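Isomerase/lactonizing enzyme (PDB 1RVK) is of unknown function but belongs to the enolase superfamily, whose members typically use a divalent metal such as magnesium to stabilise an enolate formed by proton abstraction. Local coordinates at residues A[169-174]-A[327-332]; A[188-193]-A[203-208]; A[217-222]-A[229-234]. All coordinates share one frame; numbering follows the deposited sequence.

All three contacts are buried and belong to one parallel barrel, yet they differ with their place in it. Contact 1 lies in the barrel interior and is polar: two non-neighbouring strands meet through a salt bridge beside the magnesium site. Contacts 2 and 3 lie in the layer between strands and outer helices, where helices 183-197 and 213-224 pack on strands 202-206 and 230-232 through apolar contacts, with no hydrogen bond across the segments. From contact centre to chain centre the distances are about 10, 19 and 20 Å. Strands 167-171, 202-206 and 230-232 are successive neighbours. Lys169 of contact 1 reaches Glu232 of contact 3, while Asp206 and Glu232, from contacts 2 and 3, share the metal.

Contact 1 of 3, residues A[169-174]-A[327-332]; sequences KLHTWM and WYERGL
Both Lys169 and Glu329 leave their strands with CG anti to the backbone N, which sends the two chains across the barrel interior toward each other. Glu329 runs on fully extended, whereas the lysine bends at chi3 (78°) and so lifts its ammonium over the carboxylate. Lys169 NZ lies 3.1 Å from Glu329 OE1 in a salt bridge, meeting the oxygen from well above the carboxylate plane. The long reach of both residue types suits the place, for the strand axes come no closer than 9.7 Å.

His171 lies on the same inward side, two residues along. Its ring is nearly coplanar with the Glu329 carboxylate, 11° apart, and turns its edge to that group, His171 CE1 being 4.1 Å from Glu329 OE1. Leu332, which follows a cis peptide bond, crosses His171 at about a right angle and brings CD2 to 3.5 Å from His171 CE1, on the ring's ND1-CE1 side.

Strand 130-137 lies between the two segments in the sheet: Ser136 also bonds Glu329 OE1, and the Ile137 carbonyl holds His171 ND1. Lys169 has a second carboxylate partner in Glu232, a magnesium ligand, and Glu329 a second cation in Arg280. This buried alternation of Arg280, Glu329, Lys169 and Glu232 probably offsets the like charge of the carboxylates and fixes Lys169 beside the metal ligand.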
loop_
_atom_site.group_PDB
_atom_site.type_symbol
_atom_site.label_atom_id
_atom_site.label_comp_id
_atom_site.label_asym_id
_atom_site.label_seq_id
_atom_site.Cartn_x
_atom_site.Cartn_y
_atom_site.Cartn_z
ATOM N N LYS A 169 -3.794 13.195 -0.771
ATOM C CA LYS A 169 -2.388 13.163 -0.383
ATOM C C LYS A 169 -1.501 13.403 -1.594
ATOM O O LYS A 169 -1.661 12.764 -2.634
ATOM C CB LYS A 169 -2.001 11.823 0.252
ATOM C CG LYS A 169 -0.579 11.847 0.828
ATOM C CD LYS A 169 -0.239 10.594 1.630
ATOM C CE LYS A 169 0.097 9.410 0.732
ATOM N NZ LYS A 169 0.320 8.168 1.534
ATOM N N LEU A 170 -0.565 14.332 -1.463
ATOM C CA LEU A 170 0.341 14.611 -2.564
ATOM C C LEU A 170 1.653 13.872 -2.391
ATOM O O LEU A 170 2.171 13.777 -1.280
ATOM C CB LEU A 170 0.686 16.101 -2.642
ATOM C CG LEU A 170 -0.345 17.215 -2.800
ATOM C CD1 LEU A 170 0.412 18.515 -3.037
ATOM C CD2 LEU A 170 -1.271 16.934 -3.969
ATOM N N HIS A 171 2.164 13.321 -3.487
ATOM C CA HIS A 171 3.489 12.709 -3.496
ATOM C C HIS A 171 4.131 13.756 -4.399
ATOM O O HIS A 171 3.674 13.951 -5.526
ATOM C CB HIS A 171 3.520 11.342 -4.199
ATOM C CG HIS A 171 3.021 10.208 -3.357
ATOM N ND1 HIS A 171 1.687 9.874 -3.270
ATOM C CD2 HIS A 171 3.682 9.325 -2.568
ATOM C CE1 HIS A 171 1.546 8.833 -2.466
ATOM N NE2 HIS A 171 2.741 8.481 -2.027
ATOM N N THR A 172 5.153 14.455 -3.917
ATOM C CA THR A 172 5.770 15.488 -4.734
ATOM C C THR A 172 6.926 15.013 -5.614
ATOM O O THR A 172 7.114 13.811 -5.797
ATOM C CB THR A 172 6.180 16.695 -3.858
ATOM O OG1 THR A 172 6.752 16.233 -2.626
ATOM C CG2 THR A 172 4.950 17.541 -3.541
ATOM N N TRP A 173 7.688 15.951 -6.169
ATOM C CA TRP A 173 8.786 15.620 -7.083
ATOM C C TRP A 173 10.010 14.947 -6.474
ATOM O O TRP A 173 10.529 15.377 -5.442
ATOM C CB TRP A 173 9.227 16.878 -7.829
ATOM C CG TRP A 173 8.133 17.502 -8.638
ATOM C CD1 TRP A 173 7.779 17.194 -9.924
ATOM C CD2 TRP A 173 7.246 18.543 -8.214
ATOM N NE1 TRP A 173 6.727 17.984 -10.326
ATOM C CE2 TRP A 173 6.379 18.819 -9.297
ATOM C CE3 TRP A 173 7.099 19.270 -7.025
ATOM C CZ2 TRP A 173 5.376 19.792 -9.225
ATOM C CZ3 TRP A 173 6.100 20.241 -6.953
ATOM C CH2 TRP A 173 5.252 20.491 -8.050
HETATM N N MSE A 174 10.483 13.903 -7.151
HETATM C CA MSE A 174 11.643 13.148 -6.698
HETATM C C MSE A 174 12.520 12.747 -7.881
HETATM O O MSE A 174 12.029 12.573 -8.997
HETATM C CB MSE A 174 11.179 11.882 -5.969
HETATM C CG MSE A 174 10.203 12.139 -4.830
HETATM SE SE MSE A 174 9.678 10.501 -3.946
HETATM C CE MSE A 174 8.018 11.108 -3.177
ATOM N N TRP A 327 -8.221 6.144 7.016
ATOM C CA TRP A 327 -8.488 5.926 5.597
ATOM C C TRP A 327 -8.007 4.648 4.942
ATOM O O TRP A 327 -7.242 3.867 5.502
ATOM C CB TRP A 327 -7.838 7.019 4.745
ATOM C CG TRP A 327 -7.800 8.403 5.274
ATOM C CD1 TRP A 327 -6.856 8.945 6.104
ATOM C CD2 TRP A 327 -8.660 9.472 4.888
ATOM N NE1 TRP A 327 -7.072 10.297 6.244
ATOM C CE2 TRP A 327 -8.175 10.646 5.507
ATOM C CE3 TRP A 327 -9.793 9.555 4.069
ATOM C CZ2 TRP A 327 -8.788 11.891 5.332
ATOM C CZ3 TRP A 327 -10.401 10.791 3.894
ATOM C CH2 TRP A 327 -9.897 11.943 4.523
ATOM N N TYR A 328 -8.460 4.502 3.700
ATOM C CA TYR A 328 -8.028 3.442 2.805
ATOM C C TYR A 328 -7.321 4.320 1.776
ATOM O O TYR A 328 -7.845 5.373 1.395
ATOM C CB TYR A 328 -9.202 2.723 2.140
ATOM C CG TYR A 328 -8.810 1.986 0.873
ATOM C CD1 TYR A 328 -9.203 2.459 -0.381
ATOM C CD2 TYR A 328 -8.058 0.810 0.925
ATOM C CE1 TYR A 328 -8.865 1.778 -1.548
ATOM C CE2 TYR A 328 -7.711 0.118 -0.240
ATOM C CZ TYR A 328 -8.124 0.609 -1.473
ATOM O OH TYR A 328 -7.824 -0.077 -2.628
ATOM N N GLU A 329 -6.128 3.919 1.358
ATOM C CA GLU A 329 -5.364 4.696 0.386
ATOM C C GLU A 329 -5.732 4.266 -1.025
ATOM O O GLU A 329 -5.403 3.160 -1.445
ATOM C CB GLU A 329 -3.863 4.497 0.625
ATOM C CG GLU A 329 -2.990 5.340 -0.281
ATOM C CD GLU A 329 -1.530 5.325 0.121
ATOM O OE1 GLU A 329 -0.751 6.063 -0.513
ATOM O OE2 GLU A 329 -1.164 4.585 1.066
ATOM N N ARG A 330 -6.417 5.147 -1.755
ATOM C CA ARG A 330 -6.847 4.838 -3.115
ATOM C C ARG A 330 -5.958 5.542 -4.135
ATOM O O ARG A 330 -5.963 6.769 -4.242
ATOM C CB ARG A 330 -8.311 5.258 -3.301
ATOM C CG ARG A 330 -9.060 4.514 -4.408
ATOM C CD ARG A 330 -10.574 4.684 -4.236
ATOM N NE ARG A 330 -11.344 3.812 -5.122
ATOM C CZ ARG A 330 -11.805 4.163 -6.319
ATOM N NH1 ARG A 330 -11.586 5.383 -6.793
ATOM N NH2 ARG A 330 -12.481 3.285 -7.051
ATOM N N GLY A 331 -5.192 4.752 -4.879
ATOM C CA GLY A 331 -4.294 5.305 -5.876
ATOM C C GLY A 331 -3.236 4.287 -6.256
ATOM O O GLY A 331 -3.415 3.094 -5.994
ATOM N N LEU A 332 -2.123 4.733 -6.834
ATOM C CA LEU A 332 -1.862 6.146 -7.103
ATOM C C LEU A 332 -2.662 6.712 -8.274
ATOM O O LEU A 332 -2.947 6.009 -9.248
ATOM C CB LEU A 332 -0.363 6.352 -7.339
ATOM C CG LEU A 332 0.502 5.930 -6.148
ATOM C CD1 LEU A 332 1.972 6.107 -6.478
ATOM C CD2 LEU A 332 0.123 6.759 -4.932
#

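Contact 2 of 3, residues A[188-193]-A[203-208]; sequences KACAAV and LMIDAF. With MG (magnesium ion), chain B.
Cys190 opens the contact from the helix, its sulfur lying against the side chain of Ile205. SG stands beside the backbone N and anti to the carbonyl carbon (chi1 -71°), and from there it meets Ile205 CD1 at 4.0 Å, with CB and CG1 of the same residue only slightly farther off at 4.1 Å. The sulfur thus rests alongside the isoleucine chain instead of touching a single methyl. A small, weakly polar side chain suits a helix position beside the strand, where the sulfur can reach Ile205, and Phe228 adds another apolar neighbour to it.

Three residues on, nearly a turn, Val193 points its CB at the strand. Its CG1, anti to the backbone N (chi1 172°), approaches the forked end of Leu203: it is 3.7 Å from Leu203 CD2 and 3.9 Å from CD1, so one valine methyl sits against both branches. The short valine keeps its methyl close to the helix, and the longer leucine reaches out from the strand to meet it. Val193 also touches Leu170 of the adjacent strand and Tyr153 and Ala157 of helix 150-163, placing it where two helices meet the sheet.

On the strand, Leu203 and Ile205 face the helix, whereas Asp206, toward the C-terminal end of the strand, turns to the barrel mouth. Its OD1 binds magnesium at 2.1 Å, and OD2 accepts a hydrogen bond of 2.8 Å from water 1, itself a metal ligand. Apolar packing of helix on strand, here within the beta-alpha-beta unit of strand 167-171, helix 183-197 and strand 202-206, is common to beta/alpha barrels in general; three metal-binding acids at successive strand ends, Asp206, Glu232 and Glu258, are the mark of the enolase superfamily.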
loop_
_atom_site.group_PDB
_atom_site.type_symbol
_atom_site.label_atom_id
_atom_site.label_comp_id
_atom_site.label_asym_id
_atom_site.label_seq_id
_atom_site.Cartn_x
_atom_site.Cartn_y
_atom_site.Cartn_z
ATOM N N LYS A 188 5.091 24.843 -2.666
ATOM C CA LYS A 188 4.230 25.567 -3.601
ATOM C C LYS A 188 3.085 24.668 -4.047
ATOM O O LYS A 188 1.957 25.126 -4.227
ATOM C CB LYS A 188 5.001 26.025 -4.840
ATOM C CG LYS A 188 5.944 27.197 -4.619
ATOM C CD LYS A 188 6.366 27.782 -5.961
ATOM C CE LYS A 188 7.606 28.653 -5.844
ATOM N NZ LYS A 188 8.829 27.834 -5.588
ATOM N N ALA A 189 3.381 23.387 -4.241
ATOM C CA ALA A 189 2.356 22.436 -4.653
ATOM C C ALA A 189 1.325 22.308 -3.541
ATOM O O ALA A 189 0.120 22.332 -3.789
ATOM C CB ALA A 189 2.980 21.079 -4.943
ATOM N N CYS A 190 1.806 22.174 -2.310
ATOM C CA CYS A 190 0.914 22.045 -1.164
ATOM C C CYS A 190 0.018 23.269 -1.022
ATOM O O CYS A 190 -1.184 23.148 -0.758
ATOM C CB CYS A 190 1.726 21.840 0.116
ATOM S SG CYS A 190 2.519 20.211 0.197
ATOM N N ALA A 191 0.606 24.445 -1.200
ATOM C CA ALA A 191 -0.138 25.695 -1.092
ATOM C C ALA A 191 -1.180 25.803 -2.201
ATOM O O ALA A 191 -2.300 26.259 -1.968
ATOM C CB ALA A 191 0.818 26.878 -1.158
ATOM N N ALA A 192 -0.797 25.400 -3.408
ATOM C CA ALA A 192 -1.702 25.444 -4.552
ATOM C C ALA A 192 -2.915 24.552 -4.311
ATOM O O ALA A 192 -4.047 24.927 -4.630
ATOM C CB ALA A 192 -0.970 25.002 -5.814
ATOM N N VAL A 193 -2.687 23.368 -3.747
ATOM C CA VAL A 193 -3.789 22.453 -3.475
ATOM C C VAL A 193 -4.709 23.001 -2.385
ATOM O O VAL A 193 -5.931 22.948 -2.514
ATOM C CB VAL A 193 -3.276 21.058 -3.059
ATOM C CG1 VAL A 193 -4.444 20.193 -2.585
ATOM C CG2 VAL A 193 -2.583 20.387 -4.245
ATOM N N LEU A 203 -5.755 17.314 3.895
ATOM C CA LEU A 203 -4.584 17.237 3.025
ATOM C C LEU A 203 -3.354 16.656 3.694
ATOM O O LEU A 203 -3.089 16.912 4.870
ATOM C CB LEU A 203 -4.236 18.630 2.493
ATOM C CG LEU A 203 -5.311 19.327 1.659
ATOM C CD1 LEU A 203 -4.831 20.717 1.238
ATOM C CD2 LEU A 203 -5.612 18.480 0.440
HETATM N N MSE A 204 -2.592 15.884 2.926
HETATM C CA MSE A 204 -1.376 15.280 3.432
HETATM C C MSE A 204 -0.289 15.285 2.374
HETATM O O MSE A 204 -0.568 15.435 1.181
HETATM C CB MSE A 204 -1.669 13.868 3.925
HETATM C CG MSE A 204 -2.642 13.891 5.096
HETATM SE SE MSE A 204 -4.444 13.561 4.530
HETATM C CE MSE A 204 -4.005 11.721 4.433
ATOM N N ILE A 205 0.956 15.138 2.814
ATOM C CA ILE A 205 2.086 15.159 1.897
ATOM C C ILE A 205 3.090 14.059 2.192
ATOM O O ILE A 205 3.468 13.835 3.341
ATOM C CB ILE A 205 2.813 16.537 1.947
ATOM C CG1 ILE A 205 4.103 16.496 1.123
ATOM C CG2 ILE A 205 3.124 16.916 3.386
ATOM C CD1 ILE A 205 3.887 16.467 -0.362
ATOM N N ASP A 206 3.499 13.376 1.129
ATOM C CA ASP A 206 4.482 12.302 1.190
ATOM C C ASP A 206 5.550 12.769 0.203
ATOM O O ASP A 206 5.499 12.454 -0.984
ATOM C CB ASP A 206 3.837 10.994 0.731
ATOM C CG ASP A 206 4.742 9.791 0.905
ATOM O OD1 ASP A 206 4.282 8.687 0.583
ATOM O OD2 ASP A 206 5.898 9.932 1.347
ATOM N N ALA A 207 6.501 13.548 0.705
ATOM C CA ALA A 207 7.556 14.108 -0.132
ATOM C C ALA A 207 8.772 13.207 -0.282
ATOM O O ALA A 207 8.787 12.084 0.211
ATOM C CB ALA A 207 7.981 15.461 0.428
ATOM N N PHE A 208 9.778 13.713 -0.990
ATOM C CA PHE A 208 11.042 13.004 -1.210
ATOM C C PHE A 208 11.420 12.266 0.084
ATOM O O PHE A 208 11.579 12.880 1.135
ATOM C CB PHE A 208 12.101 14.037 -1.603
ATOM C CG PHE A 208 13.476 13.477 -1.776
ATOM C CD1 PHE A 208 14.490 13.824 -0.886
ATOM C CD2 PHE A 208 13.777 12.641 -2.847
ATOM C CE1 PHE A 208 15.788 13.348 -1.067
ATOM C CE2 PHE A 208 15.071 12.160 -3.034
ATOM C CZ PHE A 208 16.076 12.514 -2.143
HETATM MG MG MG B . 4.214 6.758 1.414
HETATM O O HOH W 1 6.184 7.284 2.324
HETATM O O HOH W 2 5.247 5.670 -0.315
HETATM O O HOH W 3 2.304 6.561 0.161
#

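Contact 3 of 3, residues A[217-222]-A[229-234]; sequences LALGRG and DWIEEP. With MG (magnesium ion), chain B.
Leu219 and Ile231 make the apolar part of the contact, the two chains running antiparallel alongside one another. Leu219 CD1 lies 3.2 Å from Ile231 CD1, a methyl pair squeezed closer than methyls normally pack. With CG1 anti to the backbone N and the chain extended (chi1 -180°, chi2 175°), the isoleucine sends that methyl straight out to the helix. There Ile231 CD1 also lies 4.1 Å from Gly220 CA, so part of the contact is with helix backbone. Leu219 touches Val183 and Leu187 as well, carrying the hydrophobic layer across to helix 183-197.

This is the helix-to-strand packing of a beta-alpha-beta unit in the barrel, made of strand 202-206, helix 213-224 and strand 230-232. The C-terminal end of the strand is the metal-binding end, as in the enolase superfamily, where the active site lies there.

The polar interactions belong to the strand's other face and its end. Glu232 OE2 binds magnesium at 2.2 Å. The other oxygen, OE1, accepts Trp230 NE1 at 3.1 Å through its anti lone pair, the bond bent (140°) and tilted from the indole plane. With Lys169 as a further partner of OE1, the carboxylate is held from both oxygens and its rotation is restricted. Glu233 OE2 takes a hydrogen bond from water 1, a metal ligand, while Ser259 bonds Glu233 OE1.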
loop_
_atom_site.group_PDB
_atom_site.type_symbol
_atom_site.label_atom_id
_atom_site.label_comp_id
_atom_site.label_asym_id
_atom_site.label_seq_id
_atom_site.Cartn_x
_atom_site.Cartn_y
_atom_site.Cartn_z
ATOM N N LEU A 217 12.765 19.807 8.170
ATOM C CA LEU A 217 12.262 20.778 9.139
ATOM C C LEU A 217 11.663 21.971 8.390
ATOM O O LEU A 217 10.609 22.488 8.762
ATOM C CB LEU A 217 13.396 21.260 10.056
ATOM C CG LEU A 217 13.018 22.331 11.089
ATOM C CD1 LEU A 217 12.040 21.742 12.097
ATOM C CD2 LEU A 217 14.265 22.839 11.803
ATOM N N ALA A 218 12.339 22.398 7.329
ATOM C CA ALA A 218 11.869 23.521 6.523
ATOM C C ALA A 218 10.554 23.150 5.842
ATOM O O ALA A 218 9.634 23.965 5.746
ATOM C CB ALA A 218 12.913 23.889 5.482
ATOM N N LEU A 219 10.472 21.916 5.361
ATOM C CA LEU A 219 9.259 21.448 4.705
ATOM C C LEU A 219 8.114 21.402 5.721
ATOM O O LEU A 219 7.035 21.947 5.484
ATOM C CB LEU A 219 9.502 20.058 4.100
ATOM C CG LEU A 219 8.378 19.352 3.330
ATOM C CD1 LEU A 219 7.328 18.851 4.291
ATOM C CD2 LEU A 219 7.768 20.294 2.306
ATOM N N GLY A 220 8.359 20.757 6.856
ATOM C CA GLY A 220 7.334 20.652 7.880
ATOM C C GLY A 220 6.845 21.996 8.388
ATOM O O GLY A 220 5.649 22.186 8.608
ATOM N N ARG A 221 7.771 22.929 8.581
ATOM C CA ARG A 221 7.419 24.257 9.061
ATOM C C ARG A 221 6.511 24.980 8.073
ATOM O O ARG A 221 5.598 25.705 8.469
ATOM C CB ARG A 221 8.682 25.087 9.300
ATOM C CG ARG A 221 9.462 24.664 10.528
ATOM C CD ARG A 221 10.630 25.601 10.796
ATOM N NE ARG A 221 11.204 25.380 12.121
ATOM C CZ ARG A 221 10.558 25.601 13.262
ATOM N NH1 ARG A 221 9.311 26.055 13.247
ATOM N NH2 ARG A 221 11.157 25.365 14.422
ATOM N N GLY A 222 6.770 24.778 6.786
ATOM C CA GLY A 222 5.960 25.415 5.765
ATOM C C GLY A 222 4.558 24.838 5.727
ATOM O O GLY A 222 3.603 25.531 5.385
ATOM N N ASP A 229 -2.840 17.555 7.502
ATOM C CA ASP A 229 -3.088 16.514 8.497
ATOM C C ASP A 229 -1.840 15.748 8.913
ATOM O O ASP A 229 -1.714 15.347 10.067
ATOM C CB ASP A 229 -4.124 15.520 7.972
ATOM C CG ASP A 229 -5.546 15.985 8.197
ATOM O OD1 ASP A 229 -5.763 17.205 8.354
ATOM O OD2 ASP A 229 -6.450 15.121 8.207
ATOM N N TRP A 230 -0.934 15.513 7.974
ATOM C CA TRP A 230 0.291 14.810 8.317
ATOM C C TRP A 230 1.377 14.943 7.264
ATOM O O TRP A 230 1.112 15.294 6.114
ATOM C CB TRP A 230 0.012 13.316 8.610
ATOM C CG TRP A 230 -0.167 12.369 7.419
ATOM C CD1 TRP A 230 0.674 12.216 6.346
ATOM C CD2 TRP A 230 -1.190 11.372 7.262
ATOM N NE1 TRP A 230 0.239 11.187 5.540
ATOM C CE2 TRP A 230 -0.902 10.652 6.079
ATOM C CE3 TRP A 230 -2.322 11.014 8.011
ATOM C CZ2 TRP A 230 -1.704 9.596 5.628
ATOM C CZ3 TRP A 230 -3.121 9.961 7.560
ATOM C CH2 TRP A 230 -2.805 9.267 6.379
ATOM N N ILE A 231 2.606 14.695 7.693
ATOM C CA ILE A 231 3.759 14.732 6.813
ATOM C C ILE A 231 4.228 13.283 6.850
ATOM O O ILE A 231 4.358 12.691 7.923
ATOM C CB ILE A 231 4.848 15.714 7.333
ATOM C CG1 ILE A 231 6.040 15.719 6.372
ATOM C CG2 ILE A 231 5.259 15.354 8.751
ATOM C CD1 ILE A 231 7.110 16.737 6.726
ATOM N N GLU A 232 4.449 12.709 5.676
ATOM C CA GLU A 232 4.827 11.307 5.567
ATOM C C GLU A 232 6.215 11.035 4.988
ATOM O O GLU A 232 6.563 11.534 3.924
ATOM C CB GLU A 232 3.768 10.603 4.715
ATOM C CG GLU A 232 3.918 9.098 4.554
ATOM C CD GLU A 232 2.775 8.523 3.748
ATOM O OE1 GLU A 232 1.648 9.052 3.844
ATOM O OE2 GLU A 232 2.990 7.541 3.024
ATOM N N GLU A 233 6.988 10.230 5.714
ATOM C CA GLU A 233 8.333 9.810 5.310
ATOM C C GLU A 233 9.161 10.875 4.590
ATOM O O GLU A 233 9.542 10.703 3.436
ATOM C CB GLU A 233 8.216 8.551 4.432
ATOM C CG GLU A 233 9.530 7.827 4.160
ATOM C CD GLU A 233 9.340 6.460 3.504
ATOM O OE1 GLU A 233 10.355 5.756 3.315
ATOM O OE2 GLU A 233 8.190 6.087 3.174
ATOM N N PRO A 234 9.468 11.989 5.270
ATOM C CA PRO A 234 10.266 13.013 4.589
ATOM C C PRO A 234 11.770 12.773 4.718
ATOM O O PRO A 234 12.568 13.478 4.103
ATOM C CB PRO A 234 9.826 14.295 5.281
ATOM C CG PRO A 234 9.661 13.836 6.699
ATOM C CD PRO A 234 8.939 12.496 6.550
HETATM MG MG MG B . 4.214 6.758 1.414
HETATM O O HOH W 1 6.184 7.284 2.324
HETATM O O HOH W 2 5.247 5.670 -0.315
HETATM O O HOH W 3 2.304 6.561 0.161
#